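Local coordinates for protein arginine decarboxylase (Campylobacter jejuni subsp. jejuni, PDB 3NZP) that probably catalyses the pyridoxal-phosphate-dependent decarboxylation of arginine to agmatine, a step of polyamine and spermidine biosynthesis, at residues B[52-63]-B[96-106]; B[529-537]-B[548-559]. One frame throughout, in Å; residues are numbered along the deposited sequence.

Contact 1 of 2, residues B[52-63]-B[96-106]; sequences PHLIQKQIENIY and NLVKLGKDYNY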
loop_
_atom_site.group_PDB
_atom_site.type_symbol
_atom_site.label_atom_id
_atom_site.label_comp_id
_atom_site.label_asym_id
_atom_site.label_seq_id
_atom_site.Cartn_x
_atom_site.Cartn_y
_atom_site.Cartn_z
ATOM N N PRO B 52 25.790 1.231 3.065
ATOM C CA PRO B 52 26.351 0.445 1.971
ATOM C C PRO B 52 27.110 -0.780 2.466
ATOM O O PRO B 52 27.030 -1.848 1.863
ATOM C CB PRO B 52 27.265 1.433 1.264
ATOM C CG PRO B 52 26.606 2.735 1.514
ATOM C CD PRO B 52 26.210 2.633 2.958
ATOM N N HIS B 53 27.842 -0.637 3.563
ATOM C CA HIS B 53 28.595 -1.761 4.098
ATOM C C HIS B 53 27.728 -3.004 4.293
ATOM O O HIS B 53 28.140 -4.116 3.958
ATOM C CB HIS B 53 29.259 -1.381 5.429
ATOM C CG HIS B 53 29.763 -2.559 6.204
ATOM N ND1 HIS B 53 29.137 -3.022 7.343
ATOM C CD2 HIS B 53 30.805 -3.395 5.979
ATOM C CE1 HIS B 53 29.773 -4.091 7.788
ATOM N NE2 HIS B 53 30.789 -4.339 6.979
ATOM N N LEU B 54 26.533 -2.814 4.838
ATOM C CA LEU B 54 25.619 -3.925 5.063
ATOM C C LEU B 54 25.307 -4.612 3.739
ATOM O O LEU B 54 25.219 -5.839 3.664
ATOM C CB LEU B 54 24.331 -3.420 5.718
ATOM C CG LEU B 54 24.249 -3.549 7.245
ATOM C CD1 LEU B 54 25.593 -3.280 7.848
ATOM C CD2 LEU B 54 23.209 -2.574 7.795
ATOM N N ILE B 55 25.159 -3.809 2.691
ATOM C CA ILE B 55 24.864 -4.339 1.371
ATOM C C ILE B 55 25.989 -5.259 0.946
ATOM O O ILE B 55 25.751 -6.351 0.425
ATOM C CB ILE B 55 24.700 -3.209 0.343
ATOM C CG1 ILE B 55 23.645 -2.226 0.825
ATOM C CG2 ILE B 55 24.219 -3.770 -0.986
ATOM C CD1 ILE B 55 23.416 -1.108 -0.118
ATOM N N GLN B 56 27.219 -4.813 1.173
ATOM C CA GLN B 56 28.392 -5.610 0.835
ATOM C C GLN B 56 28.361 -6.915 1.636
ATOM O O GLN B 56 28.427 -8.004 1.067
ATOM C CB GLN B 56 29.658 -4.818 1.148
ATOM C CG GLN B 56 30.955 -5.568 0.946
ATOM C CD GLN B 56 32.143 -4.695 1.284
ATOM O OE1 GLN B 56 32.599 -3.899 0.455
ATOM N NE2 GLN B 56 32.636 -4.811 2.518
ATOM N N LYS B 57 28.258 -6.804 2.955
ATOM C CA LYS B 57 28.189 -7.984 3.792
ATOM C C LYS B 57 27.219 -8.987 3.196
ATOM O O LYS B 57 27.525 -10.168 3.073
ATOM C CB LYS B 57 27.709 -7.614 5.181
ATOM C CG LYS B 57 28.789 -7.559 6.216
ATOM C CD LYS B 57 29.103 -8.943 6.728
ATOM C CE LYS B 57 29.672 -8.866 8.140
ATOM N NZ LYS B 57 28.722 -8.238 9.125
ATOM N N GLN B 58 26.043 -8.514 2.814
ATOM C CA GLN B 58 25.044 -9.406 2.254
ATOM C C GLN B 58 25.448 -10.094 0.976
ATOM O O GLN B 58 25.186 -11.282 0.806
ATOM C CB GLN B 58 23.741 -8.655 2.050
ATOM C CG GLN B 58 23.046 -8.432 3.365
ATOM C CD GLN B 58 22.631 -9.736 3.989
ATOM O OE1 GLN B 58 21.719 -10.387 3.505
ATOM N NE2 GLN B 58 23.309 -10.137 5.059
ATOM N N ILE B 59 26.072 -9.350 0.073
ATOM C CA ILE B 59 26.510 -9.908 -1.193
ATOM C C ILE B 59 27.540 -10.997 -0.957
ATOM O O ILE B 59 27.403 -12.103 -1.469
ATOM C CB ILE B 59 27.131 -8.831 -2.084
ATOM C CG1 ILE B 59 26.080 -7.789 -2.442
ATOM C CG2 ILE B 59 27.693 -9.457 -3.352
ATOM C CD1 ILE B 59 26.640 -6.628 -3.213
ATOM N N GLU B 60 28.577 -10.688 -0.187
ATOM C CA GLU B 60 29.601 -11.682 0.073
ATOM C C GLU B 60 29.058 -12.796 0.944
ATOM O O GLU B 60 29.635 -13.878 1.031
ATOM C CB GLU B 60 30.841 -11.046 0.712
ATOM C CG GLU B 60 30.572 -10.032 1.798
ATOM C CD GLU B 60 31.816 -9.202 2.141
ATOM O OE1 GLU B 60 32.394 -8.564 1.219
ATOM O OE2 GLU B 60 32.209 -9.182 3.336
ATOM N N ASN B 61 27.928 -12.541 1.576
ATOM C CA ASN B 61 27.327 -13.554 2.409
ATOM C C ASN B 61 26.618 -14.570 1.499
ATOM O O ASN B 61 26.675 -15.767 1.744
ATOM C CB ASN B 61 26.375 -12.884 3.387
ATOM C CG ASN B 61 25.884 -13.826 4.452
ATOM O OD1 ASN B 61 26.642 -14.645 4.975
ATOM N ND2 ASN B 61 24.604 -13.710 4.795
ATOM N N ILE B 62 25.976 -14.091 0.438
ATOM C CA ILE B 62 25.296 -14.978 -0.502
ATOM C C ILE B 62 26.344 -15.785 -1.263
ATOM O O ILE B 62 26.343 -17.017 -1.214
ATOM C CB ILE B 62 24.426 -14.186 -1.508
ATOM C CG1 ILE B 62 23.257 -13.533 -0.772
ATOM C CG2 ILE B 62 23.872 -15.105 -2.587
ATOM C CD1 ILE B 62 22.379 -12.704 -1.656
ATOM N N TYR B 63 27.246 -15.098 -1.956
ATOM C CA TYR B 63 28.296 -15.793 -2.692
ATOM C C TYR B 63 29.103 -16.699 -1.755
ATOM O O TYR B 63 29.487 -17.813 -2.126
ATOM C CB TYR B 63 29.208 -14.784 -3.381
ATOM C CG TYR B 63 28.626 -14.305 -4.675
ATOM C CD1 TYR B 63 27.679 -13.284 -4.715
ATOM C CD2 TYR B 63 28.981 -14.922 -5.865
ATOM C CE1 TYR B 63 27.100 -12.892 -5.924
ATOM C CE2 TYR B 63 28.413 -14.546 -7.067
ATOM C CZ TYR B 63 27.477 -13.535 -7.093
ATOM O OH TYR B 63 26.935 -13.202 -8.312
ATOM N N ASN B 96 24.754 1.599 -5.224
ATOM C CA ASN B 96 25.710 0.940 -4.350
ATOM C C ASN B 96 25.801 -0.549 -4.598
ATOM O O ASN B 96 26.874 -1.150 -4.501
ATOM C CB ASN B 96 25.357 1.197 -2.895
ATOM C CG ASN B 96 25.850 2.533 -2.432
ATOM O OD1 ASN B 96 27.045 2.816 -2.514
ATOM N ND2 ASN B 96 24.941 3.374 -1.956
ATOM N N LEU B 97 24.664 -1.147 -4.916
ATOM C CA LEU B 97 24.624 -2.568 -5.178
ATOM C C LEU B 97 25.479 -2.918 -6.396
ATOM O O LEU B 97 26.324 -3.802 -6.327
ATOM C CB LEU B 97 23.176 -3.019 -5.389
ATOM C CG LEU B 97 22.806 -4.481 -5.672
ATOM C CD1 LEU B 97 22.965 -4.828 -7.134
ATOM C CD2 LEU B 97 23.649 -5.371 -4.806
ATOM N N VAL B 98 25.285 -2.225 -7.510
ATOM C CA VAL B 98 26.063 -2.552 -8.691
ATOM C C VAL B 98 27.536 -2.327 -8.435
ATOM O O VAL B 98 28.391 -3.083 -8.897
ATOM C CB VAL B 98 25.632 -1.716 -9.905
ATOM C CG1 VAL B 98 24.185 -2.009 -10.240
ATOM C CG2 VAL B 98 25.821 -0.244 -9.609
ATOM N N LYS B 99 27.838 -1.285 -7.683
ATOM C CA LYS B 99 29.217 -0.968 -7.381
ATOM C C LYS B 99 29.834 -2.051 -6.488
ATOM O O LYS B 99 30.852 -2.640 -6.832
ATOM C CB LYS B 99 29.264 0.403 -6.723
ATOM C CG LYS B 99 30.645 0.901 -6.441
ATOM C CD LYS B 99 30.631 2.379 -6.035
ATOM C CE LYS B 99 30.162 3.293 -7.180
ATOM N NZ LYS B 99 30.207 4.743 -6.803
ATOM N N LEU B 100 29.197 -2.332 -5.355
ATOM C CA LEU B 100 29.682 -3.346 -4.426
ATOM C C LEU B 100 29.627 -4.774 -4.970
ATOM O O LEU B 100 30.426 -5.621 -4.582
ATOM C CB LEU B 100 28.895 -3.274 -3.125
ATOM C CG LEU B 100 29.466 -2.374 -2.029
ATOM C CD1 LEU B 100 29.942 -1.032 -2.588
ATOM C CD2 LEU B 100 28.383 -2.158 -0.993
ATOM N N GLY B 101 28.702 -5.061 -5.867
ATOM C CA GLY B 101 28.635 -6.408 -6.375
ATOM C C GLY B 101 29.409 -6.615 -7.658
ATOM O O GLY B 101 29.296 -7.671 -8.292
ATOM N N LYS B 102 30.206 -5.625 -8.056
ATOM C CA LYS B 102 30.972 -5.745 -9.302
ATOM C C LYS B 102 31.948 -6.905 -9.274
ATOM O O LYS B 102 32.003 -7.711 -10.201
ATOM C CB LYS B 102 31.744 -4.463 -9.590
ATOM C CG LYS B 102 32.445 -4.492 -10.936
ATOM C CD LYS B 102 33.142 -3.187 -11.210
ATOM C CE LYS B 102 33.721 -3.156 -12.608
ATOM N NZ LYS B 102 34.429 -1.858 -12.884
ATOM N N ASP B 103 32.720 -6.963 -8.197
ATOM C CA ASP B 103 33.724 -8.000 -8.008
ATOM C C ASP B 103 33.113 -9.390 -7.994
ATOM O O ASP B 103 33.820 -10.380 -8.160
ATOM C CB ASP B 103 34.472 -7.753 -6.698
ATOM C CG ASP B 103 35.484 -6.627 -6.804
ATOM O OD1 ASP B 103 35.776 -5.995 -5.758
ATOM O OD2 ASP B 103 35.993 -6.385 -7.925
ATOM N N TYR B 104 31.800 -9.463 -7.814
ATOM C CA TYR B 104 31.113 -10.747 -7.758
ATOM C C TYR B 104 30.317 -11.035 -9.023
ATOM O O TYR B 104 29.669 -12.085 -9.148
ATOM C CB TYR B 104 30.188 -10.765 -6.550
ATOM C CG TYR B 104 30.910 -10.553 -5.249
ATOM C CD1 TYR B 104 31.362 -11.636 -4.496
ATOM C CD2 TYR B 104 31.154 -9.271 -4.770
ATOM C CE1 TYR B 104 32.035 -11.446 -3.292
ATOM C CE2 TYR B 104 31.830 -9.072 -3.568
ATOM C CZ TYR B 104 32.263 -10.162 -2.831
ATOM O OH TYR B 104 32.874 -9.958 -1.620
ATOM N N ASN B 105 30.380 -10.098 -9.964
ATOM C CA ASN B 105 29.664 -10.226 -11.224
ATOM C C ASN B 105 28.160 -10.301 -10.959
ATOM O O ASN B 105 27.417 -11.001 -11.660
ATOM C CB ASN B 105 30.116 -11.467 -11.970
ATOM C CG ASN B 105 29.705 -11.435 -13.417
ATOM O OD1 ASN B 105 29.267 -12.443 -13.976
ATOM N ND2 ASN B 105 29.845 -10.272 -14.042
ATOM N N TYR B 106 27.729 -9.569 -9.934
ATOM C CA TYR B 106 26.332 -9.512 -9.525
ATOM C C TYR B 106 25.529 -8.827 -10.630
ATOM O O TYR B 106 25.875 -7.736 -11.077
ATOM C CB TYR B 106 26.230 -8.729 -8.213
ATOM C CG TYR B 106 25.093 -9.141 -7.308
ATOM C CD1 TYR B 106 23.771 -8.971 -7.700
ATOM C CD2 TYR B 106 25.339 -9.695 -6.057
ATOM C CE1 TYR B 106 22.717 -9.342 -6.875
ATOM C CE2 TYR B 106 24.292 -10.070 -5.217
ATOM C CZ TYR B 106 22.981 -9.892 -5.631
ATOM O OH TYR B 106 21.928 -10.253 -4.805
#
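Ile-59 meets Leu-97, Tyr-104 and Tyr-106 with different branches. Its CD1 reaches CD2 of Leu-97 at 3.6 Å and also lies against the backbone of Gly-101. Its CG2 branches off at about a right angle to CD1 and touches the rings of Tyr-104 and Tyr-106. CG1 lies beside the backbone N and CG2 anti to it (chi1 -64°), which sends the two branches to separate partners. Leu-100 is the knob of the aliphatic part. It sits in a hole formed by Pro-52, Ile-55, Gln-56 and Ile-59, and its CD2 lies 3.6 Å from CB of Gln-56. Asn-96 lies across the ring of Pro-52, while its ND2 is bonded to Gly-92 O.

The aromatic contacts follow. CG2 of Ile-59 stands over one face of the Tyr-104 ring, a CH-pi contact of 4.1 Å to the centroid. The same methyl meets Tyr-106 at the ring edge. CB of Tyr-104 in turn sits over the centre of one face of the Tyr-63 ring, 3.9 Å from its centroid. Tyr-63, Tyr-104 and Tyr-106 form an aromatic cluster; the ring of Tyr-63 is inclined by 45° to that of Tyr-104.

Polar contacts are few. OE1 of Glu-60 lies 3.2 Å from OH of Tyr-104. OH of Tyr-63 hydrogen-bonds to Ala-81 N of strand 79-84, which fixes the far end of this ring.

The helical segments 52-63 and 96-100 cross at -51°. No clear hydrogen bond links the two segments, so apolar and CH-pi contacts carry this join between helix 52-72 and the pyridoxal-binding barrel.

Contact 2 of 2, residues B[529-537]-B[548-559]; sequences LFTHPTEAI and EGIIEAQSILDT
Glu-535 and Ile-551 form the well-bonded centre of this contact. They are an antiparallel hydrogen-bonded pair. Ile-551 N gives to Glu-535 O at 2.8 Å. In return Glu-535 N gives to Ile-551 O at 3.1 Å. Their side chains lie side by side and point the same way, with CG of Glu-535 3.8 Å from CB of Ile-551. The carboxylate of Glu-535 goes on to a salt bridge with Arg-50, a partner that probably favours its charged form.

Thr-534 extends the pairing with its side chain. Ala-553 N donates to its OG1 at 2.9 Å, with an N-H...O angle of 140°. OG1 lies anti to the carbonyl carbon (chi1 -67°), and CG2 lies against the Ile-551 carbonyl, with CG2 of Ile-550 4.0 Å away.

Beyond Pro-533 the backbones move apart and side chains make the contact. Thr-531 and Thr-559 meet tip to tip, CG2 of Thr-531 against CG2 and OG1 of Thr-559. CD2 of Leu-529 reaches CG2 of Thr-559 at 3.9 Å. Thr-559 OG1 donates to Ser-555 O, from above the carbonyl plane. Ser-555 and Asp-558 form a capping box, with Asp-558 N bonded to Ser-555 OG at 3.2 Å. At this end Leu-529 also packs on Gln-89 of the second subunit.

The opposite end is looser. Ile-537 N bonds to Glu-548 O at 2.9 Å, but the return bond from Glu-548 N is weak and bent. Gly-549, with positive phi, is exposed, as is Glu-552 farther along.

This is an antiparallel beta hairpin, strands 534-540 and 545-551, at the border of a mixed sheet, running on into a capped helix.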
loop_
_atom_site.group_PDB
_atom_site.type_symbol
_atom_site.label_atom_id
_atom_site.label_comp_id
_atom_site.label_asym_id
_atom_site.label_seq_id
_atom_site.Cartn_x
_atom_site.Cartn_y
_atom_site.Cartn_z
ATOM N N LEU B 529 -0.170 12.778 2.558
ATOM C CA LEU B 529 0.853 13.558 1.853
ATOM C C LEU B 529 2.214 13.573 2.536
ATOM O O LEU B 529 3.077 14.365 2.159
ATOM C CB LEU B 529 0.380 15.003 1.612
ATOM C CG LEU B 529 -0.669 15.164 0.510
ATOM C CD1 LEU B 529 -1.134 16.608 0.375
ATOM C CD2 LEU B 529 -0.061 14.670 -0.794
ATOM N N PHE B 530 2.416 12.713 3.534
ATOM C CA PHE B 530 3.715 12.669 4.209
ATOM C C PHE B 530 4.699 12.057 3.221
ATOM O O PHE B 530 4.728 10.840 3.040
ATOM C CB PHE B 530 3.657 11.817 5.494
ATOM C CG PHE B 530 2.888 12.457 6.619
ATOM C CD1 PHE B 530 1.571 12.096 6.877
ATOM C CD2 PHE B 530 3.471 13.453 7.396
ATOM C CE1 PHE B 530 0.840 12.726 7.894
ATOM C CE2 PHE B 530 2.750 14.090 8.415
ATOM C CZ PHE B 530 1.434 13.726 8.661
ATOM N N THR B 531 5.495 12.901 2.569
ATOM C CA THR B 531 6.452 12.411 1.576
ATOM C C THR B 531 7.624 11.652 2.171
ATOM O O THR B 531 7.857 11.684 3.381
ATOM C CB THR B 531 7.025 13.559 0.712
ATOM O OG1 THR B 531 7.852 14.411 1.521
ATOM C CG2 THR B 531 5.889 14.368 0.083
ATOM N N HIS B 532 8.356 10.966 1.299
ATOM C CA HIS B 532 9.509 10.173 1.708
ATOM C C HIS B 532 10.357 11.021 2.665
ATOM O O HIS B 532 10.611 12.198 2.412
ATOM C CB HIS B 532 10.297 9.752 0.457
ATOM C CG HIS B 532 11.411 8.786 0.725
ATOM N ND1 HIS B 532 12.288 8.931 1.780
ATOM C CD2 HIS B 532 11.848 7.713 0.020
ATOM C CE1 HIS B 532 13.219 7.995 1.710
ATOM N NE2 HIS B 532 12.976 7.244 0.650
ATOM N N PRO B 533 10.768 10.438 3.798
ATOM C CA PRO B 533 11.577 11.174 4.766
ATOM C C PRO B 533 12.980 11.435 4.248
ATOM O O PRO B 533 13.387 10.865 3.244
ATOM C CB PRO B 533 11.556 10.260 5.996
ATOM C CG PRO B 533 11.436 8.904 5.408
ATOM C CD PRO B 533 10.428 9.099 4.306
ATOM N N THR B 534 13.714 12.314 4.917
ATOM C CA THR B 534 15.067 12.599 4.478
ATOM C C THR B 534 15.896 11.323 4.575
ATOM O O THR B 534 15.795 10.587 5.553
ATOM C CB THR B 534 15.719 13.673 5.347
ATOM O OG1 THR B 534 15.043 14.918 5.153
ATOM C CG2 THR B 534 17.174 13.826 4.987
ATOM N N GLU B 535 16.698 11.042 3.557
ATOM C CA GLU B 535 17.530 9.852 3.603
ATOM C C GLU B 535 18.985 10.251 3.454
ATOM O O GLU B 535 19.302 11.259 2.822
ATOM C CB GLU B 535 17.142 8.872 2.504
ATOM C CG GLU B 535 17.580 9.265 1.103
ATOM C CD GLU B 535 17.283 8.160 0.080
ATOM O OE1 GLU B 535 16.075 7.901 -0.193
ATOM O OE2 GLU B 535 18.263 7.547 -0.432
ATOM N N ALA B 536 19.872 9.469 4.056
ATOM C CA ALA B 536 21.294 9.758 3.992
ATOM C C ALA B 536 22.058 8.456 3.885
ATOM O O ALA B 536 21.643 7.450 4.457
ATOM C CB ALA B 536 21.724 10.516 5.243
ATOM N N ILE B 537 23.169 8.479 3.154
ATOM C CA ILE B 537 24.007 7.294 2.976
ATOM C C ILE B 537 25.227 7.371 3.879
ATOM O O ILE B 537 26.068 8.247 3.708
ATOM C CB ILE B 537 24.470 7.192 1.541
ATOM C CG1 ILE B 537 23.240 7.155 0.640
ATOM C CG2 ILE B 537 25.376 5.974 1.367
ATOM C CD1 ILE B 537 23.569 7.254 -0.816
ATOM N N GLU B 548 26.888 11.245 3.890
ATOM C CA GLU B 548 27.006 11.685 2.505
ATOM C C GLU B 548 25.791 11.298 1.675
ATOM O O GLU B 548 25.047 10.396 2.043
ATOM C CB GLU B 548 28.264 11.105 1.872
ATOM C CG GLU B 548 28.380 9.606 1.975
ATOM C CD GLU B 548 29.760 9.126 1.576
ATOM O OE1 GLU B 548 30.724 9.350 2.360
ATOM O OE2 GLU B 548 29.883 8.539 0.478
ATOM N N GLY B 549 25.579 11.993 0.566
ATOM C CA GLY B 549 24.438 11.683 -0.277
ATOM C C GLY B 549 23.106 11.864 0.424
ATOM O O GLY B 549 22.257 10.964 0.444
ATOM N N ILE B 550 22.923 13.042 1.002
ATOM C CA ILE B 550 21.698 13.369 1.706
ATOM C C ILE B 550 20.614 13.801 0.716
ATOM O O ILE B 550 20.898 14.440 -0.292
ATOM C CB ILE B 550 21.970 14.512 2.704
ATOM C CG1 ILE B 550 23.114 14.103 3.629
ATOM C CG2 ILE B 550 20.737 14.830 3.500
ATOM C CD1 ILE B 550 23.533 15.184 4.610
ATOM N N ILE B 551 19.378 13.406 0.983
ATOM C CA ILE B 551 18.245 13.801 0.151
ATOM C C ILE B 551 17.232 14.341 1.146
ATOM O O ILE B 551 16.569 13.581 1.861
ATOM C CB ILE B 551 17.600 12.613 -0.599
ATOM C CG1 ILE B 551 18.608 11.958 -1.523
ATOM C CG2 ILE B 551 16.481 13.123 -1.493
ATOM C CD1 ILE B 551 19.117 12.908 -2.582
ATOM N N GLU B 552 17.125 15.656 1.203
ATOM C CA GLU B 552 16.222 16.287 2.138
ATOM C C GLU B 552 14.765 16.050 1.743
ATOM O O GLU B 552 14.444 15.930 0.560
ATOM C CB GLU B 552 16.552 17.783 2.203
ATOM C CG GLU B 552 15.886 18.570 3.308
ATOM C CD GLU B 552 16.627 19.856 3.571
ATOM O OE1 GLU B 552 17.295 20.336 2.630
ATOM O OE2 GLU B 552 16.551 20.384 4.699
ATOM N N ALA B 553 13.891 15.956 2.739
ATOM C CA ALA B 553 12.471 15.725 2.506
ATOM C C ALA B 553 11.807 16.916 1.817
ATOM O O ALA B 553 12.061 18.072 2.175
ATOM C CB ALA B 553 11.783 15.443 3.821
ATOM N N GLN B 554 10.954 16.636 0.834
ATOM C CA GLN B 554 10.252 17.683 0.080
ATOM C C GLN B 554 9.528 18.714 0.931
ATOM O O GLN B 554 9.079 18.425 2.038
ATOM C CB GLN B 554 9.206 17.063 -0.837
ATOM C CG GLN B 554 9.716 16.541 -2.132
ATOM C CD GLN B 554 8.587 16.324 -3.115
ATOM O OE1 GLN B 554 7.537 15.752 -2.766
ATOM N NE2 GLN B 554 8.784 16.783 -4.350
ATOM N N SER B 555 9.389 19.922 0.411
ATOM C CA SER B 555 8.661 20.934 1.154
ATOM C C SER B 555 7.203 20.782 0.757
ATOM O O SER B 555 6.889 20.221 -0.304
ATOM C CB SER B 555 9.134 22.340 0.782
ATOM O OG SER B 555 8.695 22.678 -0.520
ATOM N N ILE B 556 6.313 21.284 1.605
ATOM C CA ILE B 556 4.876 21.221 1.337
ATOM C C ILE B 556 4.593 21.663 -0.098
ATOM O O ILE B 556 3.870 20.995 -0.836
ATOM C CB ILE B 556 4.127 22.138 2.303
ATOM C CG1 ILE B 556 4.155 21.543 3.696
ATOM C CG2 ILE B 556 2.691 22.302 1.857
ATOM C CD1 ILE B 556 3.562 22.480 4.691
ATOM N N LEU B 557 5.182 22.798 -0.464
ATOM C CA LEU B 557 5.041 23.368 -1.799
ATOM C C LEU B 557 5.412 22.349 -2.872
ATOM O O LEU B 557 4.650 22.129 -3.809
ATOM C CB LEU B 557 5.932 24.601 -1.926
ATOM C CG LEU B 557 5.253 25.858 -2.471
ATOM C CD1 LEU B 557 3.898 26.008 -1.830
ATOM C CD2 LEU B 557 6.116 27.081 -2.190
ATOM N N ASP B 558 6.586 21.733 -2.733
ATOM C CA ASP B 558 7.026 20.735 -3.702
ATOM C C ASP B 558 6.034 19.580 -3.749
ATOM O O ASP B 558 5.697 19.075 -4.816
ATOM C CB ASP B 558 8.402 20.175 -3.351
ATOM C CG ASP B 558 9.525 21.199 -3.509
ATOM O OD1 ASP B 558 9.541 21.940 -4.526
ATOM O OD2 ASP B 558 10.406 21.243 -2.613
ATOM N N THR B 559 5.568 19.157 -2.585
ATOM C CA THR B 559 4.626 18.063 -2.533
ATOM C C THR B 559 3.351 18.376 -3.309
ATOM O O THR B 559 2.838 17.543 -4.065
ATOM C CB THR B 559 4.286 17.742 -1.091
ATOM O OG1 THR B 559 5.481 17.354 -0.408
ATOM C CG2 THR B 559 3.260 16.621 -1.018
#

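In the fold
From the N terminus, the chain runs through strand 47-50 into helix 52-72. Contact 1 closes a loop of 32 residues around strand 79-84 and the start of helix 91-100, at the beginning of the parallel barrel. The rest of the barrel and the helical region follow. Contact 2 then closes a short hairpin loop of 10 residues. The two contacts are in series and neither encloses the other. Their centres lie 26 Å apart, yet they touch: CG2 of Ile-537 packs 3.5 Å from CG of Pro-52. Strand 47-50 also pairs in parallel with strand 534-540. Together they tie the barrel to the mixed sheet.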